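Local coordinates for Acarbose/maltose binding protein GacH (Streptomyces glaucescens, PDB 3K01) that binds acarbose and an acarbose homolog, and probably maltose, as the extracellular solute receptor of an ABC transporter, at residues Y183-G186 against D187-Y190; A238-G241 against W242-Q246; A322-Q325 against Q326-E330. One frame throughout, in Å; residues are numbered along the deposited sequence.

Contact 1 of 3, residues Y183-G186 against D187-Y190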
loop_
_atom_site.group_PDB
_atom_site.type_symbol
_atom_site.label_atom_id
_atom_site.label_comp_id
_atom_site.label_asym_id
_atom_site.label_seq_id
_atom_site.Cartn_x
_atom_site.Cartn_y
_atom_site.Cartn_z
ATOM N N TYR A 183 -16.599 11.196 0.406
ATOM C CA TYR A 183 -16.974 9.916 1.008
ATOM C C TYR A 183 -15.837 9.469 1.883
ATOM O O TYR A 183 -14.743 9.284 1.366
ATOM C CB TYR A 183 -17.295 8.829 -0.032
ATOM C CG TYR A 183 -17.863 7.614 0.656
ATOM C CD1 TYR A 183 -19.235 7.450 0.769
ATOM C CD2 TYR A 183 -17.044 6.686 1.278
ATOM C CE1 TYR A 183 -19.781 6.368 1.462
ATOM C CE2 TYR A 183 -17.584 5.589 1.952
ATOM C CZ TYR A 183 -18.923 5.452 2.029
ATOM O OH TYR A 183 -19.419 4.371 2.726
ATOM N N LEU A 184 -16.071 9.366 3.200
ATOM C CA LEU A 184 -15.036 8.972 4.148
ATOM C C LEU A 184 -15.256 7.499 4.417
ATOM O O LEU A 184 -16.311 7.107 4.945
ATOM C CB LEU A 184 -15.171 9.816 5.420
ATOM C CG LEU A 184 -14.119 9.530 6.508
ATOM C CD1 LEU A 184 -13.796 10.778 7.260
ATOM C CD2 LEU A 184 -14.591 8.467 7.487
ATOM N N ARG A 185 -14.302 6.659 4.029
ATOM C CA ARG A 185 -14.444 5.225 4.234
ATOM C C ARG A 185 -14.374 4.917 5.725
ATOM O O ARG A 185 -13.346 5.174 6.355
ATOM C CB ARG A 185 -13.335 4.478 3.489
ATOM C CG ARG A 185 -13.274 2.979 3.732
ATOM C CD ARG A 185 -14.143 2.295 2.736
ATOM N NE ARG A 185 -14.130 0.812 2.775
ATOM C CZ ARG A 185 -13.278 0.019 2.137
ATOM N NH1 ARG A 185 -12.300 0.515 1.391
ATOM N NH2 ARG A 185 -13.428 -1.298 2.236
ATOM N N GLY A 186 -15.443 4.346 6.271
ATOM C CA GLY A 186 -15.516 4.187 7.721
ATOM C C GLY A 186 -15.333 2.783 8.238
ATOM O O GLY A 186 -15.337 2.604 9.452
ATOM N N ASP A 187 -15.237 1.795 7.347
ATOM C CA ASP A 187 -15.297 0.400 7.776
ATOM C C ASP A 187 -14.007 -0.339 7.489
ATOM O O ASP A 187 -13.982 -1.575 7.627
ATOM C CB ASP A 187 -16.474 -0.343 7.106
ATOM C CG ASP A 187 -16.287 -0.514 5.605
ATOM O OD1 ASP A 187 -15.593 0.316 4.995
ATOM O OD2 ASP A 187 -16.862 -1.481 5.017
ATOM N N ASP A 188 -12.957 0.368 7.078
ATOM C CA ASP A 188 -11.692 -0.297 6.759
ATOM C C ASP A 188 -10.554 0.540 7.360
ATOM O O ASP A 188 -10.425 1.723 7.050
ATOM C CB ASP A 188 -11.509 -0.468 5.242
ATOM C CG ASP A 188 -10.284 -1.283 4.909
ATOM O OD1 ASP A 188 -9.195 -0.960 5.407
ATOM O OD2 ASP A 188 -10.445 -2.281 4.150
ATOM N N PRO A 189 -9.738 -0.068 8.239
ATOM C CA PRO A 189 -8.801 0.708 9.041
ATOM C C PRO A 189 -7.662 1.305 8.220
ATOM O O PRO A 189 -7.049 2.262 8.659
ATOM C CB PRO A 189 -8.261 -0.335 10.034
ATOM C CG PRO A 189 -8.412 -1.612 9.342
ATOM C CD PRO A 189 -9.673 -1.510 8.537
ATOM N N TYR A 190 -7.402 0.774 7.021
ATOM C CA TYR A 190 -6.321 1.351 6.211
ATOM C C TYR A 190 -6.634 2.818 5.875
ATOM O O TYR A 190 -5.735 3.641 5.765
ATOM C CB TYR A 190 -6.182 0.504 4.958
ATOM C CG TYR A 190 -4.893 0.667 4.194
ATOM C CD1 TYR A 190 -3.662 0.347 4.780
ATOM C CD2 TYR A 190 -4.903 1.065 2.861
ATOM C CE1 TYR A 190 -2.499 0.411 4.069
ATOM C CE2 TYR A 190 -3.704 1.175 2.150
ATOM C CZ TYR A 190 -2.531 0.804 2.768
ATOM O OH TYR A 190 -1.333 0.901 2.081
HETATM O O HOH W 1 -16.105 -2.526 2.638
#

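Contact 2 of 3, residues A238-G241 against W242-Q246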
loop_
_atom_site.group_PDB
_atom_site.type_symbol
_atom_site.label_atom_id
_atom_site.label_comp_id
_atom_site.label_asym_id
_atom_site.label_seq_id
_atom_site.Cartn_x
_atom_site.Cartn_y
_atom_site.Cartn_z
ATOM N N ALA A 238 -21.293 2.128 7.895
ATOM C CA ALA A 238 -20.692 1.125 8.770
ATOM C C ALA A 238 -20.489 -0.214 8.104
ATOM O O ALA A 238 -19.749 -1.065 8.586
ATOM C CB ALA A 238 -21.555 0.951 10.009
ATOM N N SER A 239 -21.154 -0.427 6.976
ATOM C CA SER A 239 -21.082 -1.700 6.260
ATOM C C SER A 239 -20.929 -1.441 4.772
ATOM O O SER A 239 -21.295 -0.359 4.295
ATOM C CB SER A 239 -22.344 -2.531 6.523
ATOM O OG SER A 239 -22.439 -2.863 7.906
ATOM N N ASP A 240 -20.426 -2.436 4.052
ATOM C CA ASP A 240 -20.348 -2.393 2.588
ATOM C C ASP A 240 -19.624 -1.121 2.120
ATOM O O ASP A 240 -20.014 -0.519 1.120
ATOM C CB ASP A 240 -21.774 -2.498 2.001
ATOM C CG ASP A 240 -21.806 -2.960 0.537
ATOM O OD1 ASP A 240 -20.868 -3.590 0.061
ATOM O OD2 ASP A 240 -22.839 -2.672 -0.109
ATOM N N GLY A 241 -18.587 -0.717 2.845
ATOM C CA GLY A 241 -17.945 0.572 2.555
ATOM C C GLY A 241 -17.317 0.667 1.202
ATOM O O GLY A 241 -17.322 1.761 0.616
ATOM N N TRP A 242 -16.746 -0.420 0.689
ATOM C CA TRP A 242 -16.157 -0.367 -0.649
ATOM C C TRP A 242 -17.232 -0.014 -1.698
ATOM O O TRP A 242 -17.092 0.938 -2.494
ATOM C CB TRP A 242 -15.470 -1.698 -1.001
ATOM C CG TRP A 242 -14.996 -1.669 -2.399
ATOM C CD1 TRP A 242 -15.587 -2.246 -3.489
ATOM C CD2 TRP A 242 -13.886 -0.934 -2.870
ATOM N NE1 TRP A 242 -14.883 -1.915 -4.626
ATOM C CE2 TRP A 242 -13.833 -1.115 -4.262
ATOM C CE3 TRP A 242 -12.915 -0.135 -2.234
ATOM C CZ2 TRP A 242 -12.813 -0.530 -5.054
ATOM C CZ3 TRP A 242 -11.925 0.434 -3.013
ATOM C CH2 TRP A 242 -11.886 0.224 -4.402
ATOM N N ASN A 243 -18.312 -0.779 -1.734
ATOM C CA ASN A 243 -19.355 -0.509 -2.714
ATOM C C ASN A 243 -20.003 0.815 -2.472
ATOM O O ASN A 243 -20.302 1.554 -3.415
ATOM C CB ASN A 243 -20.408 -1.614 -2.728
ATOM C CG ASN A 243 -19.913 -2.896 -3.337
ATOM O OD1 ASN A 243 -20.120 -3.979 -2.773
ATOM N ND2 ASN A 243 -19.293 -2.804 -4.485
ATOM N N ASN A 244 -20.244 1.160 -1.219
ATOM C CA ASN A 244 -20.883 2.433 -0.945
ATOM C C ASN A 244 -20.001 3.603 -1.418
ATOM O O ASN A 244 -20.489 4.580 -1.999
ATOM C CB ASN A 244 -21.215 2.579 0.555
ATOM C CG ASN A 244 -22.472 1.828 0.970
ATOM O OD1 ASN A 244 -22.510 1.173 2.031
ATOM N ND2 ASN A 244 -23.490 1.911 0.170
ATOM N N MET A 245 -18.708 3.506 -1.165
ATOM C CA MET A 245 -17.794 4.556 -1.575
ATOM C C MET A 245 -17.718 4.659 -3.099
ATOM O O MET A 245 -17.875 5.752 -3.643
ATOM C CB MET A 245 -16.413 4.246 -1.027
ATOM C CG MET A 245 -15.385 5.265 -1.434
ATOM S SD MET A 245 -13.866 5.187 -0.497
ATOM C CE MET A 245 -13.380 3.505 -0.870
ATOM N N GLN A 246 -17.507 3.538 -3.771
ATOM C CA GLN A 246 -17.439 3.551 -5.240
ATOM C C GLN A 246 -18.732 4.057 -5.850
ATOM O O GLN A 246 -18.705 4.890 -6.754
ATOM C CB GLN A 246 -17.108 2.159 -5.800
ATOM C CG GLN A 246 -15.709 1.652 -5.430
ATOM C CD GLN A 246 -14.637 2.565 -5.947
ATOM O OE1 GLN A 246 -14.086 3.396 -5.214
ATOM N NE2 GLN A 246 -14.345 2.440 -7.228
HETATM O O HOH W 2 -18.233 -3.461 -0.020
#

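Contact 3 of 3, residues A322-Q325 against Q326-E330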
loop_
_atom_site.group_PDB
_atom_site.type_symbol
_atom_site.label_atom_id
_atom_site.label_comp_id
_atom_site.label_asym_id
_atom_site.label_seq_id
_atom_site.Cartn_x
_atom_site.Cartn_y
_atom_site.Cartn_z
ATOM N N ALA A 322 15.802 -2.350 -12.955
ATOM C CA ALA A 322 15.146 -1.256 -13.649
ATOM C C ALA A 322 14.472 -1.741 -14.920
ATOM O O ALA A 322 13.356 -1.321 -15.248
ATOM C CB ALA A 322 16.136 -0.153 -13.969
ATOM N N LYS A 323 15.140 -2.611 -15.666
ATOM C CA LYS A 323 14.557 -3.074 -16.912
ATOM C C LYS A 323 13.213 -3.771 -16.691
ATOM O O LYS A 323 12.234 -3.481 -17.390
ATOM C CB LYS A 323 15.548 -3.984 -17.646
ATOM C CG LYS A 323 15.049 -4.446 -19.003
ATOM C CD LYS A 323 16.050 -5.437 -19.623
ATOM C CE LYS A 323 15.535 -6.001 -20.936
ATOM N NZ LYS A 323 16.549 -6.915 -21.546
ATOM N N VAL A 324 13.166 -4.685 -15.731
ATOM C CA VAL A 324 11.914 -5.386 -15.432
ATOM C C VAL A 324 10.836 -4.454 -14.844
ATOM O O VAL A 324 9.677 -4.555 -15.231
ATOM C CB VAL A 324 12.145 -6.629 -14.567
ATOM C CG1 VAL A 324 10.828 -7.258 -14.123
ATOM C CG2 VAL A 324 12.982 -7.665 -15.357
ATOM N N GLN A 325 11.220 -3.524 -13.978
ATOM C CA GLN A 325 10.262 -2.563 -13.426
ATOM C C GLN A 325 9.664 -1.702 -14.519
ATOM O O GLN A 325 8.442 -1.429 -14.508
ATOM C CB GLN A 325 10.931 -1.707 -12.349
ATOM C CG GLN A 325 11.307 -2.531 -11.107
ATOM C CD GLN A 325 11.380 -1.728 -9.834
ATOM O OE1 GLN A 325 11.871 -2.228 -8.802
ATOM N NE2 GLN A 325 10.882 -0.527 -9.855
ATOM N N GLN A 326 10.484 -1.303 -15.489
ATOM C CA GLN A 326 9.982 -0.522 -16.621
ATOM C C GLN A 326 8.994 -1.307 -17.443
ATOM O O GLN A 326 7.927 -0.816 -17.768
ATOM C CB GLN A 326 11.140 -0.073 -17.498
ATOM C CG GLN A 326 10.678 0.669 -18.753
ATOM C CD GLN A 326 11.834 1.016 -19.651
ATOM O OE1 GLN A 326 12.968 1.184 -19.193
ATOM N NE2 GLN A 326 11.552 1.137 -20.940
ATOM N N GLN A 327 9.338 -2.536 -17.797
ATOM C CA GLN A 327 8.398 -3.371 -18.554
ATOM C C GLN A 327 7.082 -3.578 -17.801
ATOM O O GLN A 327 6.011 -3.602 -18.406
ATOM C CB GLN A 327 9.027 -4.714 -18.854
ATOM C CG GLN A 327 10.217 -4.670 -19.789
ATOM C CD GLN A 327 10.853 -6.024 -19.925
ATOM O OE1 GLN A 327 11.503 -6.526 -18.995
ATOM N NE2 GLN A 327 10.661 -6.644 -21.080
ATOM N N THR A 328 7.157 -3.725 -16.475
ATOM C CA THR A 328 5.974 -3.930 -15.663
ATOM C C THR A 328 5.059 -2.707 -15.772
ATOM O O THR A 328 3.843 -2.859 -15.940
ATOM C CB THR A 328 6.372 -4.178 -14.221
ATOM O OG1 THR A 328 7.219 -5.353 -14.152
ATOM C CG2 THR A 328 5.167 -4.409 -13.385
ATOM N N THR A 329 5.610 -1.505 -15.668
ATOM C CA THR A 329 4.767 -0.318 -15.826
ATOM C C THR A 329 4.170 -0.240 -17.232
ATOM O O THR A 329 2.970 0.039 -17.381
ATOM C CB THR A 329 5.536 0.962 -15.490
ATOM O OG1 THR A 329 6.015 0.866 -14.134
ATOM C CG2 THR A 329 4.650 2.199 -15.654
ATOM N N GLU A 330 4.991 -0.478 -18.251
ATOM C CA GLU A 330 4.516 -0.331 -19.625
ATOM C C GLU A 330 3.379 -1.290 -19.906
ATOM O O GLU A 330 2.434 -0.944 -20.614
ATOM C CB GLU A 330 5.667 -0.549 -20.616
ATOM C CG GLU A 330 6.698 0.574 -20.584
ATOM C CD GLU A 330 7.974 0.230 -21.333
ATOM O OE1 GLU A 330 8.241 -0.984 -21.514
ATOM O OE2 GLU A 330 8.727 1.167 -21.685
HETATM O O HOH W 3 14.441 1.079 -16.842
#

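Contact 1 of 3, residues Y183-G186 against D187-Y190
R185 meets D187 through a short salt bridge, R185 NE to D187 OD1 at 2.7 Å, in which the N-H to oxygen angle is 144°. OD1 accepts on its syn lone pair, yet it sits tilted from the guanidinium plane, and the planes of guanidinium and carboxylate stand 52° apart, so the two groups share one direct bond rather than a flat, two-pronged pairing. The second arm is closed by a water that accepts from R185 NH2 at 3.0 Å and donates to D187 OD2 at 2.7 Å. OD2 also takes the backbone N-H of G241, at the start of helix 241-251. D188 contributes differently: its CB lies over the centre of one guanidinium face, 3.6 Å from R185 CZ. D188 OD2 is a long 3.7 Å from R185 NH2 and well out of plane, which leaves attraction between charges without a directed N-H. Together the three side chains make a salt-bridge network in the loop joining strand 180-183 to helix 193-198. D188 OD1 accepts from Y190 N at 3.0 Å, which forms an Asx turn where the chain enters a 3-10 segment. The bend of R185 at chi2 (89°) carries the guanidinium back over the turn, where W191 adds a cation-pi contact. One donor is left over: D187 N is buried by the turn and has no partner in the model.

Contact 2 of 3, residues A238-G241 against W242-Q246
D240 and N244 are joined where the chain enters helix 241-251: N244 N donates to D240 O at 2.9 Å, with an N-H to oxygen angle of 164°. One residue on, M245 N reaches G241 O, also at 2.9 Å, but that donor is tilted 33° from the carbonyl plane. These are the first i to i+4 bonds of the helix, and D240 occupies the N-cap position. Its side chain makes no capping bond. With CG anti to the backbone N (chi1 -159°), the carboxylate instead crosses the N243 side chain, D240 OD1 coming 3.4 Å from N243 CB. A water fills the cap's place: it donates to D240 OD1 at 2.6 Å and accepts from N243 N at 3.2 Å, linking the carboxylate to the first turn indirectly. Further along, Q246 lays its CG over one face of the W242 ring, 3.5 Å above the plane and displaced toward the rim. Q246 NE2 is in turn bonded to D266, while W242 also meets the ring of W262. On another flank, N244 and M245 pack against Y183, at the end of strand 180-183. Two carboxylates thus serve the start of this helix, D187 directly and D240 through water, and their negative charge probably interacts favourably with the positive end of the helix dipole.

Contact 3 of 3, residues A322-Q325 against Q326-E330
Q326 begins the second turn of helix 322-332 by donating its backbone N to A322 O at 2.9 Å. Its side chain, extended with CG anti to the backbone N (chi1 176°), serves both directions along the helix surface. Q326 OE1 accepts from a water at 2.8 Å, and the same water donates weakly to A322 O. Q326 NE2 donates to E330 OE2 at 2.9 Å and 165°; the carboxylate oxygen lies near the amide plane, but the N-H arrives from above the carboxylate plane. Q327 follows with its N bonded to K323 O, and Q327 CG rests 3.4 Å from that same oxygen. Q327 OE1 comes 4.1 Å from both K323 CG and V324 CG2, a loose contact. T328 grips V324 O twice. T328 N donates to V324 O at 2.9 Å in the ordinary helical way, and T328 OG1, placed beside the backbone N by a chi1 of -60°, donates to the same V324 O at 2.8 Å. That second donor stands above the carbonyl plane, so the oxygen is shared between two directions and the buried hydroxyl is satisfied within its own helix. T329 N closes on Q325 O in turn, whereas T329 OG1 is hydrogen-bonded to L334 O beyond the helix end. E330 completes the run, its OE2 also hydrogen-bonded to S346 OG. Around the helix, Q327 and T328 lean on L47 of helix 41-49, T328 also on Y44, while Q326 and T329 touch helix 345-348 and V324 meets Y318 of helix 309-320.

Contacts 1, 2 and 3 follow one another along the chain, but in space they form a pair and an outlier. The centres of contacts 1 and 2 are about 8 Å apart, and the two touch: the end of strand 180-183 and the loop after it meet the start of helix 241-251. Strand 180-183 lies parallel to strands 234-235 and 254-259, which flank that helix in sequence, so both contacts belong to one sheet-and-helix region. Contact 3, on helix 322-332, lies across the chain's centre from contact 1, with centres about 32 Å apart and nearest atoms about 17 Å apart. The wide separation is consistent with the two-lobed architecture of solute-binding proteins.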